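Local coordinates for protein GDP-perosamine synthase (Caulobacter crescentus, PDB 3BN1) that catalyses the PLP-dependent transfer of an amino group from L-glutamate to GDP-4-keto-6-deoxy-D-mannose, giving GDP-perosamine and 2-oxoglutarate, at residues L6-S10 and D360-V364; Y23-M28 and N236-I241; I139-P144 and A166-G170. All blocks are in the same frame, centred on the assembly; numbering follows the deposited sequence.

The three contacts illustrate how an aminotransferase chain joins residues distant in sequence. Their segments run in concentric order: 6-10 and 360-364 are outermost in sequence, 23-28 and 236-241 come next, and 139-144 and 166-170 are innermost. In space they are well separated, with centres 32 to 33 Å apart and nearest atoms about 17 to 20 Å apart. Contact 1 brings the N-terminal end onto C-terminal helix 358-371. Contact 2 pairs helices 20-30 and 236-247 where the two subunits of the homodimer meet. Contact 3 joins the start of helix 142-151, a crossover helix of the seven-stranded sheet, to the separate hairpin 167-172. Sharing no helix or strand, they tie the chain at three places, contact 2 reaching the second subunit.

Contact 1. Residues L6-S10 and D360-V364; sequences LPRIS and DIDRV
R363 reaches from helix 358-371 to the backbone carbonyl of P7, and that carbonyl receives both terminal nitrogens of the guanidinium. The NH1 bond to P7 O is nearly straight, with an N-H...O angle of 166°, but its modelled length of 2.5 Å is very short and should be treated as doubtful; NH2 adds a weak bond to the same oxygen at 3.3 Å. With CG anti to the backbone N (chi1 -173°) and the chain extended as far as NE, the arginine spans the gap between helix and N-terminal segment, presenting its guanidinium edge to the carbonyl. L6, poorly ordered, lies across one guanidinium face, its CB offset toward the rim. I9 is the main apolar partner: it runs past the arginine in the opposite direction, and its CD1 lies against R363 CD at 3.6 Å. On the helix side the same methyl group is 4.1 Å from D360 CB, while the D360 carboxylate bonds to the backbone N of T357. Deeper in, I9 CG2 and V364 CG2 touch at 4.3 Å. Around this pair, I9 also packs on P351 and makes backbone hydrogen bonds with G313 and E315, and R363 NH2 makes a weak bond to L312 O. V364 and I361 also pack on helix 249-266, so helix 358-371 is shared by that helix and the N-terminal segment.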
# COMPACT_ATOMS: atom_id res chain seq x y z
N LEU A 6 -0.06 -29.27 -24.76
CA LEU A 6 -1.05 -28.91 -23.74
C LEU A 6 -0.58 -27.75 -22.88
O LEU A 6 0.31 -27.87 -22.04
CB LEU A 6 -1.38 -30.11 -22.84
CG LEU A 6 -0.18 -30.61 -22.02
CD1 LEU A 6 -0.51 -31.70 -21.00
CD2 LEU A 6 1.05 -30.99 -22.86
N PRO A 7 -1.15 -26.59 -23.10
CA PRO A 7 -0.77 -25.53 -22.22
C PRO A 7 -1.28 -25.96 -20.82
O PRO A 7 -2.23 -26.74 -20.63
CB PRO A 7 -1.61 -24.36 -22.74
CG PRO A 7 -2.89 -25.03 -23.11
CD PRO A 7 -2.46 -26.35 -23.72
N ARG A 8 -0.65 -25.35 -19.84
CA ARG A 8 -1.02 -25.49 -18.45
C ARG A 8 -2.33 -24.78 -18.22
O ARG A 8 -2.69 -23.76 -18.80
CB ARG A 8 0.03 -24.78 -17.59
CG ARG A 8 0.91 -25.74 -16.82
CD ARG A 8 1.76 -24.95 -15.86
NE ARG A 8 1.22 -24.92 -14.51
CZ ARG A 8 1.10 -25.99 -13.73
NH1 ARG A 8 1.47 -27.19 -14.19
NH2 ARG A 8 0.65 -25.84 -12.48
N ILE A 9 -3.05 -25.34 -17.28
CA ILE A 9 -4.31 -24.73 -16.91
C ILE A 9 -3.97 -24.07 -15.54
O ILE A 9 -3.47 -24.72 -14.61
CB ILE A 9 -5.37 -25.88 -16.84
CG1 ILE A 9 -5.96 -26.12 -18.24
CG2 ILE A 9 -6.44 -25.56 -15.81
CD1 ILE A 9 -6.52 -27.56 -18.39
N SER A 10 -4.19 -22.76 -15.44
CA SER A 10 -3.94 -22.03 -14.19
C SER A 10 -5.21 -21.89 -13.36
O SER A 10 -6.30 -21.84 -13.93
CB SER A 10 -3.30 -20.66 -14.42
OG SER A 10 -3.24 -20.32 -15.79
N ASP A 360 -10.96 -27.60 -21.27
CA ASP A 360 -10.08 -27.41 -20.11
C ASP A 360 -10.69 -28.13 -18.92
O ASP A 360 -9.98 -28.79 -18.14
CB ASP A 360 -10.04 -25.94 -19.69
CG ASP A 360 -9.30 -25.03 -20.66
OD1 ASP A 360 -8.52 -25.56 -21.47
OD2 ASP A 360 -9.47 -23.79 -20.59
N ILE A 361 -12.01 -27.92 -18.75
CA ILE A 361 -12.71 -28.50 -17.64
C ILE A 361 -12.74 -29.99 -17.84
O ILE A 361 -12.48 -30.75 -16.90
CB ILE A 361 -14.10 -27.91 -17.35
CG1 ILE A 361 -14.02 -26.38 -17.14
CG2 ILE A 361 -14.80 -28.73 -16.26
CD1 ILE A 361 -12.77 -25.91 -16.28
N ASP A 362 -12.97 -30.44 -19.06
CA ASP A 362 -12.92 -31.87 -19.26
C ASP A 362 -11.58 -32.47 -18.74
O ASP A 362 -11.51 -33.54 -18.09
CB ASP A 362 -13.04 -32.12 -20.76
CG ASP A 362 -14.47 -32.07 -21.25
OD1 ASP A 362 -15.38 -32.24 -20.41
OD2 ASP A 362 -14.70 -31.86 -22.47
N ARG A 363 -10.52 -31.76 -19.07
CA ARG A 363 -9.13 -32.12 -18.74
C ARG A 363 -8.91 -32.18 -17.24
O ARG A 363 -8.36 -33.14 -16.72
CB ARG A 363 -8.22 -31.06 -19.35
CG ARG A 363 -6.77 -31.43 -19.22
CD ARG A 363 -5.86 -30.62 -20.17
NE ARG A 363 -4.48 -30.63 -19.66
CZ ARG A 363 -3.64 -29.60 -19.70
NH1 ARG A 363 -3.97 -28.44 -20.29
NH2 ARG A 363 -2.42 -29.76 -19.22
N VAL A 364 -9.40 -31.18 -16.52
CA VAL A 364 -9.26 -31.19 -15.07
C VAL A 364 -9.99 -32.42 -14.51
O VAL A 364 -9.54 -33.14 -13.62
CB VAL A 364 -10.00 -29.92 -14.55
CG1 VAL A 364 -10.08 -29.88 -13.01
CG2 VAL A 364 -9.26 -28.74 -15.00

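Contact 2. Residues Y23-M28 and N236-I241; sequences YVLECM and NIQAAI
Y23 and A240 mark one point where helices 20-30 and 236-247 lie close together as an antiparallel pair, a helix packing at the dimer face of this aminotransferase fold. The segment axes approach to 8.6 Å, and their N-to-C directions differ by 158°. At the closest approach A240 points its methyl group at the partner helix: A240 CB meets Y23 CB at 3.6 Å and, one turn further along helix 20-30, C27 SG at 3.9 Å. From these beta carbons the tyrosine ring continues along helix 236-247, onto L243 and A244. It turns an edge to the backbone, with CD2 3.6 Å from A240 O near the ring plane, and its hydroxyl goes on to bond N19 ND2.

On the other flank V24 takes over. One methyl group does the touching: CG2 lies anti to the carbonyl carbon, which directs it between the isoleucines of the facing helix. It meets I237 CG2 at 4.2 Å and presses on I241 CG1 at 3.4 Å, tighter than usual for two carbons. V24 also packs against V24 of the second subunit, so the helix pair contributes to the homodimer interface. Besides V24, I237 meets two more residues of helix 20-30, with CG1 against C27 CB and CD1 against the sulfur of M28, whose chain is folded back by bends at chi2 and chi3.

The remaining neighbour is polar. N236 ND2 donates a hydrogen bond to W32 O, and its approach to the cysteine is a packing contact, with N236 ND2 3.5 Å from C27 SG.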
# COMPACT_ATOMS: atom_id res chain seq x y z
N TYR A 23 -8.09 2.69 -21.14
CA TYR A 23 -8.12 3.58 -19.99
C TYR A 23 -6.72 3.84 -19.43
O TYR A 23 -6.32 4.98 -19.14
CB TYR A 23 -9.05 3.02 -18.93
CG TYR A 23 -10.52 2.98 -19.27
CD1 TYR A 23 -10.98 3.36 -20.51
CD2 TYR A 23 -11.47 2.51 -18.37
CE1 TYR A 23 -12.34 3.32 -20.80
CE2 TYR A 23 -12.78 2.42 -18.67
CZ TYR A 23 -13.23 2.87 -19.89
OH TYR A 23 -14.57 2.87 -20.22
N VAL A 24 -5.92 2.78 -19.34
CA VAL A 24 -4.56 2.97 -18.88
C VAL A 24 -3.75 3.89 -19.78
O VAL A 24 -3.08 4.82 -19.32
CB VAL A 24 -3.88 1.60 -18.70
CG1 VAL A 24 -2.40 1.88 -18.51
CG2 VAL A 24 -4.50 0.93 -17.43
N LEU A 25 -3.81 3.61 -21.08
CA LEU A 25 -3.09 4.44 -22.05
C LEU A 25 -3.50 5.91 -21.87
O LEU A 25 -2.70 6.86 -22.04
CB LEU A 25 -3.42 3.96 -23.47
CG LEU A 25 -2.47 2.84 -23.91
CD1 LEU A 25 -2.78 2.48 -25.37
CD2 LEU A 25 -0.93 3.14 -23.71
N GLU A 26 -4.76 6.14 -21.55
CA GLU A 26 -5.20 7.52 -21.32
C GLU A 26 -4.48 8.11 -20.13
O GLU A 26 -4.10 9.30 -20.14
CB GLU A 26 -6.71 7.59 -21.10
CG GLU A 26 -7.18 9.04 -20.87
CD GLU A 26 -8.61 9.12 -20.34
OE1 GLU A 26 -9.45 8.33 -20.85
OE2 GLU A 26 -8.86 9.92 -19.40
N CYS A 27 -4.29 7.31 -19.08
CA CYS A 27 -3.62 7.87 -17.89
C CYS A 27 -2.21 8.21 -18.31
O CYS A 27 -1.67 9.19 -17.85
CB CYS A 27 -3.50 6.92 -16.69
SG CYS A 27 -5.05 6.31 -16.00
N MET A 28 -1.59 7.34 -19.08
CA MET A 28 -0.23 7.61 -19.45
C MET A 28 -0.16 8.86 -20.36
O MET A 28 0.81 9.66 -20.34
CB MET A 28 0.28 6.45 -20.36
CG MET A 28 0.42 5.05 -19.78
SD MET A 28 1.39 5.08 -18.19
CE MET A 28 3.05 5.30 -18.93
N ASN A 236 -4.46 6.14 -10.21
CA ASN A 236 -5.43 6.37 -11.28
C ASN A 236 -5.28 5.24 -12.29
O ASN A 236 -6.26 4.88 -12.94
CB ASN A 236 -5.14 7.72 -11.97
CG ASN A 236 -6.36 8.29 -12.76
OD1 ASN A 236 -7.51 8.20 -12.33
ND2 ASN A 236 -6.06 8.93 -13.89
N ILE A 237 -4.07 4.71 -12.45
CA ILE A 237 -3.84 3.58 -13.37
C ILE A 237 -4.58 2.32 -12.87
O ILE A 237 -5.31 1.69 -13.64
CB ILE A 237 -2.29 3.25 -13.55
CG1 ILE A 237 -1.65 4.26 -14.55
CG2 ILE A 237 -2.16 1.80 -14.08
CD1 ILE A 237 -0.15 4.09 -14.90
N GLN A 238 -4.46 2.00 -11.58
CA GLN A 238 -5.17 0.86 -11.02
C GLN A 238 -6.68 1.10 -11.14
O GLN A 238 -7.43 0.18 -11.41
CB GLN A 238 -4.84 0.65 -9.52
CG GLN A 238 -3.38 0.24 -9.22
CD GLN A 238 -2.90 0.70 -7.83
OE1 GLN A 238 -2.17 1.66 -7.74
NE2 GLN A 238 -3.35 0.04 -6.78
N ALA A 239 -7.14 2.32 -10.90
CA ALA A 239 -8.60 2.57 -10.97
C ALA A 239 -9.09 2.44 -12.42
O ALA A 239 -10.24 2.05 -12.70
CB ALA A 239 -8.99 3.97 -10.43
N ALA A 240 -8.21 2.81 -13.35
CA ALA A 240 -8.59 2.71 -14.76
C ALA A 240 -8.84 1.24 -15.10
O ALA A 240 -9.90 0.88 -15.61
CB ALA A 240 -7.55 3.39 -15.67
N ILE A 241 -7.92 0.36 -14.71
CA ILE A 241 -8.10 -1.06 -14.95
C ILE A 241 -9.35 -1.53 -14.21
O ILE A 241 -10.22 -2.30 -14.73
CB ILE A 241 -6.88 -1.91 -14.50
CG1 ILE A 241 -5.60 -1.48 -15.27
CG2 ILE A 241 -7.27 -3.43 -14.72
CD1 ILE A 241 -4.24 -2.12 -14.85

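Contact 3. Residues I139-P144 and A166-G170; sequences ICDMDP and ATYRG
Y168 and the D141-D143 turn form a polar clasp between hairpin strand 167-168 and the start of helix 142-151. The tyrosine hydroxyl is gripped twice: it donates to D141 OD1 at 2.5 Å, nearly along the carboxylate C-O axis, and accepts from the backbone D143 N at 3.1 Å in a bond of 171°. That N-H belongs to the first turn of the helix, where D141, centre of an inverse gamma turn, occupies the N-cap position without a side-chain capping bond. The ring is sandwiched, with M142 CB in CH-pi contact over one face, 4.1 Å from its centroid, and R169 CG over the opposite face.

The helix is the connection of a beta-alpha-beta crossover between strands 127-130 and 155-159 of the large sheet, and the hairpin follows shortly after. R169 leaves the strand with its chain extended, laying its guanidinium over the tyrosine hydroxyl. Its NH1 makes a salt bridge to D143 OD2 at 2.7 Å, in the guanidinium plane, while D141 OD1 lies over one face at a long 3.8 Å from NH2, a purely electrostatic link. At the inner end, I139 sets CG2 against Y168 CB and CD1 3.6 Å from A166 CB.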
# COMPACT_ATOMS: atom_id res chain seq x y z
N ILE A 139 -21.54 -15.56 0.08
CA ILE A 139 -21.83 -14.74 1.31
C ILE A 139 -22.20 -15.58 2.55
O ILE A 139 -22.96 -16.55 2.44
CB ILE A 139 -22.90 -13.65 0.98
CG1 ILE A 139 -22.33 -12.67 -0.08
CG2 ILE A 139 -23.35 -12.91 2.25
CD1 ILE A 139 -23.28 -11.66 -0.71
N CYS A 140 -21.65 -15.24 3.72
CA CYS A 140 -22.00 -15.98 4.93
C CYS A 140 -23.47 -15.76 5.24
O CYS A 140 -24.13 -14.91 4.61
CB CYS A 140 -21.27 -15.35 6.12
SG CYS A 140 -19.45 -15.43 5.96
N ASP A 141 -23.99 -16.53 6.19
CA ASP A 141 -25.39 -16.39 6.58
C ASP A 141 -25.57 -15.13 7.43
O ASP A 141 -25.59 -15.17 8.67
CB ASP A 141 -25.88 -17.63 7.33
CG ASP A 141 -27.42 -17.75 7.30
OD1 ASP A 141 -28.13 -16.95 6.65
OD2 ASP A 141 -27.95 -18.70 7.90
N MET A 142 -25.69 -14.03 6.72
CA MET A 142 -25.72 -12.70 7.32
C MET A 142 -26.76 -12.33 8.33
O MET A 142 -26.48 -11.70 9.34
CB MET A 142 -25.53 -11.59 6.29
CG MET A 142 -24.22 -11.70 5.55
SD MET A 142 -22.77 -11.53 6.68
CE MET A 142 -23.01 -9.86 7.42
N ASP A 143 -27.99 -12.76 8.07
CA ASP A 143 -29.04 -12.37 8.97
C ASP A 143 -28.78 -12.86 10.39
O ASP A 143 -28.79 -12.08 11.33
CB ASP A 143 -30.38 -12.80 8.35
CG ASP A 143 -30.83 -11.88 7.21
OD1 ASP A 143 -30.17 -10.81 6.97
OD2 ASP A 143 -31.85 -12.22 6.56
N PRO A 144 -28.48 -14.12 10.60
CA PRO A 144 -28.24 -14.53 11.99
C PRO A 144 -27.03 -13.79 12.60
O PRO A 144 -26.97 -13.54 13.80
CB PRO A 144 -27.90 -16.04 11.87
CG PRO A 144 -28.22 -16.41 10.53
CD PRO A 144 -28.80 -15.28 9.74
N ALA A 166 -21.56 -11.10 -5.48
CA ALA A 166 -22.42 -12.06 -4.79
C ALA A 166 -23.61 -11.30 -4.18
O ALA A 166 -23.55 -10.09 -3.93
CB ALA A 166 -21.55 -12.84 -3.65
N THR A 167 -24.70 -11.99 -3.92
CA THR A 167 -25.84 -11.31 -3.29
C THR A 167 -26.41 -12.23 -2.20
O THR A 167 -26.20 -13.45 -2.18
CB THR A 167 -27.01 -11.02 -4.29
OG1 THR A 167 -27.41 -12.26 -4.88
CG2 THR A 167 -26.58 -10.02 -5.35
N TYR A 168 -27.20 -11.63 -1.32
CA TYR A 168 -27.76 -12.34 -0.19
C TYR A 168 -29.10 -11.69 0.09
O TYR A 168 -29.19 -10.48 0.39
CB TYR A 168 -26.82 -12.14 1.02
CG TYR A 168 -27.34 -12.78 2.29
CD1 TYR A 168 -27.02 -14.12 2.57
CD2 TYR A 168 -28.18 -12.07 3.17
CE1 TYR A 168 -27.53 -14.76 3.70
CE2 TYR A 168 -28.70 -12.71 4.34
CZ TYR A 168 -28.37 -14.06 4.60
OH TYR A 168 -28.83 -14.70 5.76
N ARG A 169 -30.16 -12.48 -0.01
CA ARG A 169 -31.50 -11.99 0.27
C ARG A 169 -31.76 -10.54 -0.20
O ARG A 169 -32.26 -9.68 0.54
CB ARG A 169 -31.82 -12.21 1.73
CG ARG A 169 -31.72 -13.72 2.06
CD ARG A 169 -32.00 -13.90 3.51
NE ARG A 169 -31.83 -15.32 3.93
CZ ARG A 169 -31.87 -15.76 5.21
NH1 ARG A 169 -32.06 -14.93 6.24
NH2 ARG A 169 -31.70 -17.06 5.49
N GLY A 170 -31.39 -10.34 -1.47
CA GLY A 170 -31.60 -9.14 -2.28
C GLY A 170 -30.56 -8.03 -2.23
O GLY A 170 -30.76 -6.94 -2.81